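Local coordinates for protein cofilin (Streptomyces griseoflavus, PDB 5IVU) that probably binds actin, as expected of a member of the ADF/cofilin family of actin-binding proteins, at residues 92-95 with 96-100. Residues are numbered along the deposited sequence; the frame is centred on the assembly and turned at random.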
loop_
_atom_site.group_PDB
_atom_site.type_symbol
_atom_site.label_atom_id
_atom_site.label_comp_id
_atom_site.label_asym_id
_atom_site.label_seq_id
_atom_site.Cartn_x
_atom_site.Cartn_y
_atom_site.Cartn_z
ATOM N N ASP A 92 -13.756 3.372 -7.127
ATOM C CA ASP A 92 -15.214 3.486 -7.192
ATOM C C ASP A 92 -15.899 2.220 -7.729
ATOM O O ASP A 92 -16.921 1.790 -7.195
ATOM C CB ASP A 92 -15.618 4.700 -8.050
ATOM C CG ASP A 92 -15.128 6.039 -7.472
ATOM O OD1 ASP A 92 -14.737 6.092 -6.286
ATOM O OD2 ASP A 92 -15.129 7.044 -8.219
ATOM N N SER A 93 -15.313 1.615 -8.761
ATOM C CA SER A 93 -15.887 0.426 -9.400
ATOM C C SER A 93 -15.754 -0.880 -8.606
ATOM O O SER A 93 -16.328 -1.892 -9.007
ATOM C CB SER A 93 -15.271 0.239 -10.787
ATOM O OG SER A 93 -13.866 0.145 -10.692
ATOM N N ALA A 94 -14.983 -0.882 -7.517
ATOM C CA ALA A 94 -14.926 -2.036 -6.616
ATOM C C ALA A 94 -16.270 -2.239 -5.927
ATOM O O ALA A 94 -16.997 -1.279 -5.683
ATOM C CB ALA A 94 -13.831 -1.856 -5.575
ATOM N N LYS A 95 -16.583 -3.489 -5.612
ATOM C CA LYS A 95 -17.832 -3.819 -4.928
ATOM C C LYS A 95 -17.845 -3.220 -3.520
ATOM O O LYS A 95 -16.808 -3.162 -2.847
ATOM C CB LYS A 95 -18.032 -5.341 -4.860
ATOM C CG LYS A 95 -18.198 -6.014 -6.213
ATOM C CD LYS A 95 -19.543 -5.808 -6.845
ATOM C CE LYS A 95 -19.481 -5.825 -8.377
ATOM N NZ LYS A 95 -19.062 -7.152 -8.920
ATOM N N MET A 96 -19.017 -2.784 -3.076
ATOM C CA MET A 96 -19.166 -2.157 -1.757
ATOM C C MET A 96 -18.879 -3.115 -0.592
ATOM O O MET A 96 -18.280 -2.711 0.401
ATOM C CB MET A 96 -20.572 -1.582 -1.619
ATOM C CG MET A 96 -20.829 -0.812 -0.346
ATOM S SD MET A 96 -22.581 -0.727 -0.014
ATOM C CE MET A 96 -23.084 -2.439 -0.090
ATOM N N LYS A 97 -19.307 -4.371 -0.726
ATOM C CA LYS A 97 -18.980 -5.432 0.238
ATOM C C LYS A 97 -17.469 -5.541 0.475
ATOM O O LYS A 97 -17.030 -5.749 1.608
ATOM C CB LYS A 97 -19.532 -6.775 -0.259
ATOM C CG LYS A 97 -19.280 -7.979 0.649
ATOM C CD LYS A 97 -19.900 -9.245 0.061
ATOM C CE LYS A 97 -19.303 -10.513 0.663
ATOM N NZ LYS A 97 -19.862 -11.751 0.045
ATOM N N GLN A 98 -16.688 -5.402 -0.598
ATOM C CA GLN A 98 -15.234 -5.431 -0.499
ATOM C C GLN A 98 -14.709 -4.160 0.152
ATOM O O GLN A 98 -13.830 -4.236 1.016
ATOM C CB GLN A 98 -14.581 -5.633 -1.861
ATOM C CG GLN A 98 -13.149 -6.139 -1.757
ATOM C CD GLN A 98 -12.436 -6.188 -3.095
ATOM O OE1 GLN A 98 -12.479 -5.234 -3.872
ATOM N NE2 GLN A 98 -11.734 -7.285 -3.348
ATOM N N LYS A 99 -15.240 -3.005 -0.250
ATOM C CA LYS A 99 -14.828 -1.729 0.344
ATOM C C LYS A 99 -15.087 -1.685 1.856
ATOM O O LYS A 99 -14.281 -1.125 2.609
ATOM C CB LYS A 99 -15.545 -0.541 -0.312
ATOM C CG LYS A 99 -15.219 -0.290 -1.776
ATOM C CD LYS A 99 -15.819 1.042 -2.214
ATOM C CE LYS A 99 -16.387 1.013 -3.624
ATOM N NZ LYS A 99 -16.803 2.379 -4.050
ATOM N N MET A 100 -16.220 -2.241 2.281
ATOM C CA MET A 100 -16.571 -2.282 3.696
ATOM C C MET A 100 -15.616 -3.183 4.481
ATOM O O MET A 100 -15.247 -2.846 5.609
ATOM C CB MET A 100 -18.013 -2.778 3.924
ATOM C CG MET A 100 -19.165 -1.853 3.573
ATOM S SD MET A 100 -18.869 -0.124 3.943
ATOM C CE MET A 100 -18.107 0.448 2.417
#
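Lys99, one turn into helix 96-112, reaches back along the loop that leads into the helix and donates its NZ to the carbonyl of Asp92, with NZ to O at 3.2 Å. The ammonium approaches well to one side of that carbonyl, at a C=O...N angle of 109° and tilted 31° from its plane. The carboxylate of the same aspartate makes no salt bridge with it, Asp92 OD1 staying 4.8 Å from Lys99 NZ, though the opposite charges would probably still attract weakly.

Backbone bonds start the helix, which by its place in the ADF-homology fold probably corresponds to the long actin-contacting helix of other cofilins. Lys95, at the N-cap position, offers its carbonyl O to Lys99 N at 3.0 Å in a nearly straight bond, while the bond from Gln98 N to the same oxygen is weak.

The remaining contacts are close packing without hydrogen bonds. With CG opposite the carbonyl carbon (chi1 -65°), the Lys99 chain sets out beside its own backbone N, and its CG passes 3.5 Å from Lys95 O; farther along, CE passes beside Ala94, 3.1 Å from Ala94 O and 4.3 Å from Ala94 CB. Gln98 OE1 comes within 4.0 Å of Ala94 CB, but the amide of Gln98 is committed elsewhere, OE1 accepting from Cys63 N and NE2 bonding to Glu62 OE1.

A leucine in place of Lys99 would probably leave the Asp92 carbonyl without this donor and the loop less firmly tied to the helix. A lysine thus joins the helix start to the preceding loop through a main-chain oxygen, while Gln98 links the same turn to residues 62-63.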